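Local coordinates for trans-2-enoyl-CoA reductase (Treponema denticola ATCC 35405, PDB 4GGO), which catalyses the NADH-dependent reduction of the carbon-carbon double bond of crotonyl-CoA to butyryl-CoA, and serves bacterial fatty acid synthesis, at residues Leu54-Ser59 with Glu211-Gln216; Phe72-Ala77 with Arg317-Arg322; Lys171-Lys176 with Gln241-Lys246; Ala258-Leu263 with Ile270-Ser275. One frame throughout, in Å; residues are numbered along the deposited sequence.

Contact 1: residues Leu54-Ser59 with Glu211-Gln216; sequences LVLGCS and ERWIKQ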
# COMPACT_ATOMS: atom_id res chain seq x y z
N LEU A 54 8.08 -12.35 -3.81
CA LEU A 54 6.71 -12.34 -4.29
C LEU A 54 5.98 -11.15 -3.69
O LEU A 54 5.96 -10.98 -2.47
CB LEU A 54 6.00 -13.64 -3.90
CG LEU A 54 4.53 -13.77 -4.31
CD1 LEU A 54 4.38 -13.73 -5.83
CD2 LEU A 54 3.93 -15.05 -3.75
N VAL A 55 5.39 -10.32 -4.54
CA VAL A 55 4.63 -9.17 -4.06
C VAL A 55 3.17 -9.25 -4.51
O VAL A 55 2.87 -9.22 -5.70
CB VAL A 55 5.23 -7.83 -4.55
CG1 VAL A 55 4.40 -6.66 -4.04
CG2 VAL A 55 6.67 -7.70 -4.08
N LEU A 56 2.28 -9.35 -3.54
CA LEU A 56 0.85 -9.45 -3.81
C LEU A 56 0.19 -8.08 -3.70
O LEU A 56 0.08 -7.52 -2.61
CB LEU A 56 0.20 -10.45 -2.86
CG LEU A 56 0.88 -11.82 -2.89
CD1 LEU A 56 0.34 -12.74 -1.80
CD2 LEU A 56 0.70 -12.46 -4.27
N GLY A 57 -0.24 -7.54 -4.84
CA GLY A 57 -0.71 -6.17 -4.91
C GLY A 57 0.47 -5.29 -5.28
O GLY A 57 0.83 -4.37 -4.54
N CYS A 58 1.06 -5.57 -6.44
CA CYS A 58 2.35 -5.00 -6.81
C CYS A 58 2.26 -3.72 -7.63
O CYS A 58 3.29 -3.13 -7.97
CB CYS A 58 3.12 -6.03 -7.64
SG CYS A 58 2.26 -6.47 -9.18
N SER A 59 1.05 -3.28 -7.94
CA SER A 59 0.88 -2.25 -8.96
C SER A 59 0.77 -0.82 -8.44
O SER A 59 0.84 0.14 -9.21
CB SER A 59 -0.33 -2.57 -9.84
OG SER A 59 -1.54 -2.45 -9.11
N GLU A 211 -2.81 -16.25 4.55
CA GLU A 211 -2.49 -17.57 5.06
C GLU A 211 -2.67 -18.63 3.97
O GLU A 211 -1.93 -19.61 3.91
CB GLU A 211 -3.37 -17.90 6.27
CG GLU A 211 -2.94 -19.14 7.04
CD GLU A 211 -3.73 -19.34 8.31
OE1 GLU A 211 -4.90 -18.90 8.36
OE2 GLU A 211 -3.19 -19.93 9.27
N ARG A 212 -3.66 -18.42 3.10
CA ARG A 212 -3.91 -19.34 2.00
C ARG A 212 -2.75 -19.32 1.02
O ARG A 212 -2.33 -20.36 0.52
CB ARG A 212 -5.22 -18.99 1.29
CG ARG A 212 -5.75 -20.09 0.39
CD ARG A 212 -7.03 -19.66 -0.32
NE ARG A 212 -7.60 -20.73 -1.13
CZ ARG A 212 -8.62 -21.49 -0.75
NH1 ARG A 212 -9.18 -21.31 0.43
NH2 ARG A 212 -9.07 -22.44 -1.56
N TRP A 213 -2.23 -18.12 0.74
CA TRP A 213 -1.06 -17.97 -0.12
C TRP A 213 0.14 -18.72 0.45
O TRP A 213 0.82 -19.46 -0.26
CB TRP A 213 -0.71 -16.50 -0.31
CG TRP A 213 -1.40 -15.83 -1.46
CD1 TRP A 213 -2.52 -15.07 -1.42
CD2 TRP A 213 -0.99 -15.88 -2.84
NE1 TRP A 213 -2.85 -14.63 -2.68
CE2 TRP A 213 -1.93 -15.12 -3.57
CE3 TRP A 213 0.06 -16.49 -3.52
CZ2 TRP A 213 -1.84 -14.95 -4.95
CZ3 TRP A 213 0.15 -16.32 -4.89
CH2 TRP A 213 -0.79 -15.56 -5.59
N ILE A 214 0.38 -18.53 1.75
CA ILE A 214 1.53 -19.14 2.41
C ILE A 214 1.42 -20.66 2.47
O ILE A 214 2.37 -21.37 2.13
CB ILE A 214 1.72 -18.59 3.84
CG1 ILE A 214 1.92 -17.07 3.80
CG2 ILE A 214 2.89 -19.27 4.52
CD1 ILE A 214 3.09 -16.63 2.95
N LYS A 215 0.27 -21.17 2.89
CA LYS A 215 0.06 -22.61 3.03
C LYS A 215 0.19 -23.35 1.70
O LYS A 215 0.72 -24.46 1.65
CB LYS A 215 -1.30 -22.90 3.67
CG LYS A 215 -1.39 -22.50 5.14
CD LYS A 215 -2.79 -22.74 5.70
CE LYS A 215 -3.10 -24.22 5.80
NZ LYS A 215 -2.22 -24.91 6.78
N GLN A 216 -0.29 -22.73 0.62
CA GLN A 216 -0.17 -23.33 -0.71
C GLN A 216 1.28 -23.35 -1.19
O GLN A 216 1.75 -24.34 -1.74
CB GLN A 216 -1.05 -22.60 -1.73
CG GLN A 216 -2.54 -22.89 -1.58
CD GLN A 216 -3.34 -22.42 -2.78
OE1 GLN A 216 -2.78 -22.14 -3.84
NE2 GLN A 216 -4.66 -22.33 -2.62

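Contact 2: residues Phe72-Ala77 with Arg317-Arg322; sequences FGYGAA and RLYAER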
# COMPACT_ATOMS: atom_id res chain seq x y z
N PHE A 72 15.22 -2.87 -7.52
CA PHE A 72 16.19 -1.85 -7.90
C PHE A 72 17.09 -1.40 -6.76
O PHE A 72 18.03 -0.63 -6.97
CB PHE A 72 15.48 -0.65 -8.54
CG PHE A 72 14.72 -1.01 -9.79
CD1 PHE A 72 15.39 -1.17 -10.99
CD2 PHE A 72 13.35 -1.20 -9.75
CE1 PHE A 72 14.69 -1.50 -12.14
CE2 PHE A 72 12.65 -1.53 -10.90
CZ PHE A 72 13.33 -1.68 -12.10
N GLY A 73 16.82 -1.88 -5.56
CA GLY A 73 17.66 -1.59 -4.42
C GLY A 73 18.56 -2.76 -4.07
O GLY A 73 19.70 -2.58 -3.66
N TYR A 74 18.04 -3.97 -4.24
CA TYR A 74 18.76 -5.17 -3.84
C TYR A 74 19.07 -6.12 -5.00
O TYR A 74 19.84 -7.06 -4.84
CB TYR A 74 17.99 -5.90 -2.73
CG TYR A 74 17.96 -5.13 -1.42
CD1 TYR A 74 18.98 -5.28 -0.48
CD2 TYR A 74 16.92 -4.26 -1.13
CE1 TYR A 74 18.95 -4.58 0.71
CE2 TYR A 74 16.89 -3.55 0.06
CZ TYR A 74 17.91 -3.72 0.98
OH TYR A 74 17.88 -3.03 2.16
N GLY A 75 18.47 -5.85 -6.16
CA GLY A 75 18.73 -6.66 -7.34
C GLY A 75 17.96 -7.96 -7.35
O GLY A 75 18.31 -8.90 -8.07
N ALA A 76 16.89 -8.03 -6.56
CA ALA A 76 16.13 -9.26 -6.40
C ALA A 76 15.26 -9.58 -7.61
O ALA A 76 14.83 -8.69 -8.34
CB ALA A 76 15.28 -9.20 -5.14
N ALA A 77 15.02 -10.87 -7.82
CA ALA A 77 14.04 -11.31 -8.80
C ALA A 77 12.66 -11.20 -8.17
O ALA A 77 12.46 -11.61 -7.03
CB ALA A 77 14.33 -12.74 -9.22
N ARG A 317 13.00 2.37 3.92
CA ARG A 317 13.36 2.36 5.33
C ARG A 317 13.01 1.02 5.97
O ARG A 317 13.75 0.50 6.81
CB ARG A 317 12.67 3.50 6.09
CG ARG A 317 12.94 3.49 7.59
CD ARG A 317 12.79 4.87 8.22
NE ARG A 317 11.40 5.33 8.29
CZ ARG A 317 10.59 5.09 9.31
NH1 ARG A 317 11.01 4.39 10.35
NH2 ARG A 317 9.34 5.55 9.29
N LEU A 318 11.88 0.45 5.56
CA LEU A 318 11.45 -0.86 6.02
C LEU A 318 12.49 -1.94 5.71
O LEU A 318 12.85 -2.73 6.58
CB LEU A 318 10.11 -1.24 5.39
CG LEU A 318 9.61 -2.67 5.65
CD1 LEU A 318 9.27 -2.87 7.12
CD2 LEU A 318 8.42 -2.99 4.77
N TYR A 319 12.96 -1.97 4.46
CA TYR A 319 13.96 -2.95 4.04
C TYR A 319 15.28 -2.73 4.77
O TYR A 319 15.87 -3.67 5.31
CB TYR A 319 14.19 -2.86 2.53
CG TYR A 319 13.24 -3.67 1.68
CD1 TYR A 319 11.90 -3.31 1.54
CD2 TYR A 319 13.68 -4.80 0.99
CE1 TYR A 319 11.04 -4.05 0.75
CE2 TYR A 319 12.82 -5.54 0.20
CZ TYR A 319 11.50 -5.16 0.08
OH TYR A 319 10.65 -5.90 -0.71
N ALA A 320 15.75 -1.49 4.77
CA ALA A 320 17.08 -1.17 5.29
C ALA A 320 17.16 -1.17 6.81
O ALA A 320 18.20 -1.53 7.38
CB ALA A 320 17.54 0.17 4.74
N GLU A 321 16.08 -0.77 7.48
CA GLU A 321 16.13 -0.56 8.93
C GLU A 321 15.26 -1.52 9.74
O GLU A 321 15.15 -1.38 10.95
CB GLU A 321 15.75 0.89 9.26
CG GLU A 321 16.80 1.92 8.86
CD GLU A 321 17.94 2.00 9.86
OE1 GLU A 321 17.91 2.90 10.73
OE2 GLU A 321 18.87 1.17 9.77
N ARG A 322 14.63 -2.49 9.07
CA ARG A 322 13.85 -3.50 9.76
C ARG A 322 14.18 -4.91 9.28
O ARG A 322 14.62 -5.76 10.05
CB ARG A 322 12.34 -3.25 9.60
CG ARG A 322 11.84 -1.94 10.19
CD ARG A 322 11.97 -1.91 11.70
NE ARG A 322 11.26 -0.78 12.29
CZ ARG A 322 11.75 0.46 12.34
NH1 ARG A 322 12.95 0.72 11.84
NH2 ARG A 322 11.03 1.43 12.88

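Contact 3: residues Lys171-Lys176 with Gln241-Lys246; sequences KTFTGK and QALYRK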
# COMPACT_ATOMS: atom_id res chain seq x y z
N LYS A 171 -22.05 3.23 18.21
CA LYS A 171 -22.47 4.60 17.92
C LYS A 171 -21.93 5.10 16.59
O LYS A 171 -20.93 4.60 16.08
CB LYS A 171 -22.03 5.55 19.04
CG LYS A 171 -22.75 5.35 20.36
CD LYS A 171 -22.39 6.45 21.34
CE LYS A 171 -23.12 6.27 22.67
NZ LYS A 171 -24.59 6.28 22.49
N THR A 172 -22.61 6.09 16.02
CA THR A 172 -22.16 6.73 14.79
C THR A 172 -20.88 7.52 15.03
O THR A 172 -20.77 8.28 16.00
CB THR A 172 -23.24 7.65 14.19
OG1 THR A 172 -22.67 8.47 13.17
CG2 THR A 172 -23.86 8.53 15.27
N PHE A 173 -19.89 7.33 14.16
CA PHE A 173 -18.64 8.07 14.26
C PHE A 173 -18.71 9.33 13.41
O PHE A 173 -18.86 9.25 12.19
CB PHE A 173 -17.45 7.20 13.85
CG PHE A 173 -16.15 7.95 13.78
CD1 PHE A 173 -15.62 8.54 14.91
CD2 PHE A 173 -15.46 8.05 12.59
CE1 PHE A 173 -14.42 9.22 14.85
CE2 PHE A 173 -14.26 8.73 12.52
CZ PHE A 173 -13.74 9.32 13.65
N THR A 174 -18.60 10.48 14.05
CA THR A 174 -18.71 11.76 13.37
C THR A 174 -17.48 12.62 13.64
O THR A 174 -17.03 12.73 14.78
CB THR A 174 -19.98 12.52 13.81
OG1 THR A 174 -21.13 11.73 13.51
CG2 THR A 174 -20.09 13.86 13.10
N GLY A 175 -16.95 13.22 12.58
CA GLY A 175 -15.80 14.11 12.72
C GLY A 175 -15.68 15.07 11.56
O GLY A 175 -16.35 14.93 10.54
N LYS A 176 -14.81 16.06 11.71
CA LYS A 176 -14.54 17.01 10.64
C LYS A 176 -13.83 16.32 9.47
O LYS A 176 -13.35 15.20 9.61
CB LYS A 176 -13.68 18.17 11.15
CG LYS A 176 -14.40 19.07 12.15
CD LYS A 176 -13.76 20.45 12.24
CE LYS A 176 -12.52 20.47 13.14
NZ LYS A 176 -12.01 21.86 13.30
N GLN A 241 -9.64 6.13 16.22
CA GLN A 241 -9.67 4.83 16.88
C GLN A 241 -11.03 4.13 16.76
O GLN A 241 -11.11 2.90 16.77
CB GLN A 241 -9.29 4.95 18.35
CG GLN A 241 -7.80 5.18 18.58
CD GLN A 241 -7.44 5.19 20.05
OE1 GLN A 241 -6.30 4.91 20.43
NE2 GLN A 241 -8.41 5.53 20.90
N ALA A 242 -12.09 4.92 16.62
CA ALA A 242 -13.44 4.38 16.50
C ALA A 242 -13.59 3.46 15.28
O ALA A 242 -14.53 2.67 15.20
CB ALA A 242 -14.46 5.50 16.44
N LEU A 243 -12.65 3.58 14.35
CA LEU A 243 -12.66 2.76 13.14
C LEU A 243 -11.50 1.76 13.12
O LEU A 243 -11.71 0.56 12.97
CB LEU A 243 -12.60 3.65 11.90
CG LEU A 243 -13.69 4.72 11.81
CD1 LEU A 243 -13.49 5.58 10.58
CD2 LEU A 243 -15.06 4.08 11.81
N TYR A 244 -10.28 2.27 13.26
CA TYR A 244 -9.08 1.46 13.10
C TYR A 244 -8.77 0.58 14.32
O TYR A 244 -8.05 -0.41 14.20
CB TYR A 244 -7.88 2.34 12.77
CG TYR A 244 -7.97 3.00 11.41
CD1 TYR A 244 -7.59 2.32 10.26
CD2 TYR A 244 -8.43 4.30 11.28
CE1 TYR A 244 -7.67 2.92 9.02
CE2 TYR A 244 -8.51 4.91 10.04
CZ TYR A 244 -8.13 4.22 8.92
OH TYR A 244 -8.21 4.82 7.68
N ARG A 245 -9.31 0.95 15.48
CA ARG A 245 -9.11 0.17 16.69
C ARG A 245 -10.31 -0.71 17.00
O ARG A 245 -10.18 -1.93 17.12
CB ARG A 245 -8.86 1.09 17.89
CG ARG A 245 -7.48 0.95 18.52
CD ARG A 245 -6.45 1.78 17.78
NE ARG A 245 -5.34 2.17 18.64
CZ ARG A 245 -4.61 3.27 18.46
NH1 ARG A 245 -4.86 4.07 17.44
NH2 ARG A 245 -3.62 3.55 19.30
N LYS A 246 -11.47 -0.09 17.13
CA LYS A 246 -12.67 -0.78 17.61
C LYS A 246 -13.75 -0.94 16.54
O LYS A 246 -14.82 -1.45 16.82
CB LYS A 246 -13.25 -0.04 18.83
CG LYS A 246 -12.23 0.24 19.93
CD LYS A 246 -12.88 0.87 21.17
CE LYS A 246 -13.92 -0.05 21.80
NZ LYS A 246 -14.54 0.52 23.03

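Contact 4: residues Ala258-Leu263 with Ile270-Ser275; sequences ATAHRL and IRAFVS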
# COMPACT_ATOMS: atom_id res chain seq x y z
N ALA A 258 -3.63 -12.04 14.38
CA ALA A 258 -3.78 -13.43 14.82
C ALA A 258 -3.30 -14.39 13.74
O ALA A 258 -2.82 -15.49 14.04
CB ALA A 258 -5.22 -13.71 15.18
N THR A 259 -3.42 -13.97 12.49
CA THR A 259 -2.98 -14.79 11.36
C THR A 259 -1.46 -14.88 11.29
O THR A 259 -0.91 -15.97 11.16
CB THR A 259 -3.54 -14.25 10.02
OG1 THR A 259 -4.96 -14.36 10.02
CG2 THR A 259 -2.97 -15.04 8.86
N ALA A 260 -0.79 -13.73 11.40
CA ALA A 260 0.67 -13.69 11.41
C ALA A 260 1.20 -14.52 12.56
O ALA A 260 2.28 -15.10 12.49
CB ALA A 260 1.15 -12.25 11.53
N HIS A 261 0.42 -14.55 13.63
CA HIS A 261 0.76 -15.29 14.83
C HIS A 261 0.64 -16.79 14.58
O HIS A 261 1.54 -17.56 14.93
CB HIS A 261 -0.18 -14.86 15.95
CG HIS A 261 0.21 -15.38 17.30
ND1 HIS A 261 -0.65 -16.10 18.10
CD2 HIS A 261 1.37 -15.27 18.00
CE1 HIS A 261 -0.04 -16.42 19.23
NE2 HIS A 261 1.18 -15.93 19.19
N ARG A 262 -0.46 -17.20 13.97
CA ARG A 262 -0.69 -18.61 13.66
C ARG A 262 0.29 -19.11 12.60
O ARG A 262 0.72 -20.27 12.65
CB ARG A 262 -2.14 -18.82 13.20
CG ARG A 262 -2.48 -20.26 12.86
CD ARG A 262 -3.98 -20.50 12.82
NE ARG A 262 -4.63 -19.86 11.68
CZ ARG A 262 -5.31 -18.72 11.75
NH1 ARG A 262 -5.42 -18.08 12.90
NH2 ARG A 262 -5.87 -18.21 10.66
N LEU A 263 0.64 -18.24 11.66
CA LEU A 263 1.62 -18.57 10.63
C LEU A 263 2.97 -18.98 11.23
O LEU A 263 3.59 -19.94 10.78
CB LEU A 263 1.81 -17.39 9.68
CG LEU A 263 0.72 -17.13 8.63
CD1 LEU A 263 1.03 -15.88 7.83
CD2 LEU A 263 0.56 -18.33 7.72
N ILE A 270 9.60 -20.13 9.30
CA ILE A 270 9.12 -18.89 8.68
C ILE A 270 9.14 -17.71 9.65
O ILE A 270 9.17 -17.89 10.87
CB ILE A 270 7.70 -19.07 8.10
CG1 ILE A 270 7.56 -18.31 6.77
CG2 ILE A 270 6.63 -18.63 9.10
CD1 ILE A 270 6.25 -18.57 6.06
N ARG A 271 9.15 -16.50 9.10
CA ARG A 271 9.10 -15.29 9.90
C ARG A 271 7.99 -14.37 9.39
O ARG A 271 8.19 -13.59 8.46
CB ARG A 271 10.45 -14.57 9.88
CG ARG A 271 11.55 -15.31 10.63
CD ARG A 271 12.88 -14.57 10.56
NE ARG A 271 13.43 -14.55 9.22
CZ ARG A 271 14.59 -13.98 8.89
NH1 ARG A 271 15.31 -13.37 9.82
NH2 ARG A 271 15.02 -14.01 7.64
N ALA A 272 6.82 -14.46 10.02
CA ALA A 272 5.66 -13.69 9.60
C ALA A 272 5.43 -12.49 10.51
O ALA A 272 5.51 -12.60 11.74
CB ALA A 272 4.42 -14.57 9.57
N PHE A 273 5.13 -11.34 9.91
CA PHE A 273 4.87 -10.12 10.67
C PHE A 273 3.74 -9.32 10.06
O PHE A 273 3.54 -9.33 8.85
CB PHE A 273 6.11 -9.23 10.70
CG PHE A 273 7.35 -9.90 11.21
CD1 PHE A 273 7.64 -9.91 12.56
CD2 PHE A 273 8.25 -10.49 10.33
CE1 PHE A 273 8.79 -10.52 13.04
CE2 PHE A 273 9.40 -11.10 10.80
CZ PHE A 273 9.67 -11.11 12.15
N VAL A 274 3.01 -8.61 10.91
CA VAL A 274 2.18 -7.52 10.43
C VAL A 274 3.04 -6.27 10.48
O VAL A 274 3.65 -5.97 11.51
CB VAL A 274 0.93 -7.30 11.30
CG1 VAL A 274 0.23 -6.00 10.93
CG2 VAL A 274 -0.03 -8.48 11.16
N SER A 275 3.13 -5.56 9.36
CA SER A 275 3.89 -4.32 9.32
C SER A 275 2.93 -3.14 9.33
O SER A 275 2.16 -2.94 8.39
CB SER A 275 4.77 -4.26 8.07
OG SER A 275 5.55 -3.08 8.05

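Contact 1: residues Leu54-Ser59 with Glu211-Gln216
Leu56 lays both of its methyls on one face of the Trp213 indole, and this is the tight part of the contact. Its CD1 stands 3.5 Å from the centroid of the five-membered ring, only 7° off the ring normal, a nearly perpendicular CH-pi approach. The other methyl serves the benzene half: Leu56 CD2 is 3.6 Å from Trp213 CZ2. With CG beside the backbone N (chi1 -55°), the forked end of leucine spans the long axis of the indole, the branch at CG giving two methyls, one for each ring. Leu54, two residues earlier and on the same side of strand 52-56, is looser. Its CD2 reaches Trp213 CE3 at 4.1 Å, the two side chains crossing at about a right angle. Away from the strand the helix is polar: Lys215 is exposed to solvent, and Arg212, just before the tryptophan, forms salt bridges to Asp157 and Asp124. At the other end of the contact, Gly57, Cys58 and Ser59 belong to the loop that binds NAD(+). Glycine suits Gly57 because, at phi 92°, a beta carbon would press on the carbonyl O of Leu56. The indole has further partners beyond the leucines, for Lys127 makes a cation-pi contact with it and NE1 gives a weak hydrogen bond to Ala121 O, in a residue that itself binds NAD(+). The contact is thus cohesive through dispersion and CH-pi attraction alone, while the polar partners of the ring probably help set its orientation between the strand and helix 208-219.

Contact 2: residues Phe72-Ala77 with Arg317-Arg322
Tyr74 and Tyr319 meet obliquely, Tyr74 CE2 lying 3.6 Å from Tyr319 CD2. Their planes are close to parallel, inclined at 28°, but the rings are slid so far apart that the centroids stand 5.7 Å from each other and overlap is slight. This is therefore a van der Waals contact of aromatic carbons more than a true stack. The same ring carbon, Tyr74 CE2, also touches the base of the partner side chain, 3.7 Å from Tyr319 CB. Beyond the ring, the phenol oxygen extends over the helix backbone: Tyr74 OH is 3.7 Å from Ala320 N, too long for a hydrogen bond. Ala320 CB approaches that hydroxyl at 4.1 Å, and the small alanine side chain is consistent with so close an approach. Tyr74 has its CG anti to its own carbonyl carbon (chi1 -68°), which sends the ring out from the end of its helix toward 311-323; Tyr319 uses a similar first torsion to bring its ring alongside. Tyr74 needs its length to reach the 319-320 backbone, whereas Tyr319 touches through CB and the near side of its ring. Next in line comes Gly75, the first residue to leave helical angles, whose positive phi of 80° is readily adopted without a side chain and turns the chain toward strand 77-82. In the wider setting, Tyr74 rests on Ile39, Ala49 and Pro50 of loops, and Tyr319 packs on Thr69 and Ala70 of helix 61-74. Helix 311-323 also reaches the central parallel sheet, where Leu318 touches Leu230 and Tyr232 of strand 227-233.

Contact 3: residues Lys171-Lys176 with Gln241-Lys246
Phe173 and Ala242 mark the closest backbone approach, their CA atoms 6.8 Å apart where the start of strand 173-178 passes the short helix 241-244. The phenyl ring of Phe173 fills this gap, and two apolar residues of the helix approach it obliquely from the same side of the ring plane, Ala242 CB nearest CD1 and Leu243 CD1 nearest CD2. Ala242 CB touches Phe173 CD1 at 3.6 Å, the small methyl letting the ring settle near the helix backbone. Leu243 CD1 lies 3.7 Å from Phe173 CD2, with its CG close behind at 3.9 Å from the same atom. The leucine and phenylalanine side chains cross at about a right angle. Phe173 is placed by a CG anti to its backbone N (chi1 173°), which carries the ring across to the helix. The CB of Leu243 does not point straight at Phe173, but CG, beside the backbone N (chi1 -55°), brings the branched end to the ring. A wide flat residue suits the single position that must touch two neighbours at once. The carbonyl O of Gln241 accepts from both Arg245 N and Lys246 N, each at 3.0 Å. Tyr244, the probable proton donor, follows directly after Leu243, and its ring meets Tyr234, which binds substrate, edge to face. Strand 173-178 pairs antiparallel with strand 185-190 in a two-stranded sheet apart from the main one, and Phe173 also packs on Pro289, in the loop before helix 291-305.

Contact 4: residues Ala258-Leu263 with Ile270-Ser275
Helix 248-266 and strand 270-276 form the last half of a beta-alpha-beta crossover of the Rossmann-like sheet, and Ala260 and Ala272 are where the two come closest. The helix leads away from strand 227-233 and the chain returns as its parallel neighbour, which explains why the short helix and strand axes run almost antiparallel, at 171°, with a closest approach of 7.2 Å. Such proximity rests on small residues. The CA atoms of Ala260 and Ala272 are 5.3 Å apart, and Ala272 CB sits against the helix backbone, 3.7 Å from Ala260 O. The same methyl meets the next helical turn, where Leu263 CB lies 3.8 Å away from Ala272 CB. Ala260 points its CB toward the strand and touches Val274 CG2 at 4.0 Å. Val274 keeps that methyl beside its backbone N, its CG1 being the branch anti to N (chi1 170°), and beta branching of this kind suits a strand. At the far end of the contact Ile270 CG2 approaches Leu263 O at 3.7 Å. Helix 208-219 packs beside the contact, Trp210 on Ala260 and Leu263, Ile214 on Ile270. Asn264 ties the connection through its OD1, which accepts from Ala272 N. All contacts between the two segments are van der Waals ones. The attraction between them is therefore dispersion, which falls off steeply with distance; the small methyls are consistent with the close spacing.

Contacts 1 and 4 are direct neighbours, their centres 13 Å apart: a salt bridge from Glu211 OE1 to Arg262 NH2 (2.6 Å) joins helices 208-219 and 248-266, and Ile214 CG2 packs on Ile270 CD1 of the strand (3.8 Å). Contact 2 touches contact 4 through Leu318 CD1 and Ser275 OG, 3.8 Å apart. Contacts 1 and 2 interleave along the chain: strand 52-56 leads through the NAD(+)-binding loop into helix 61-74. Contact 3 lies apart, with its centre about 30 Å from that of contact 1, yet it holds the probable proton donor Tyr244; in contact 4 the side chain of Val274 is about 5 Å from that of Lys253, which binds NAD(+).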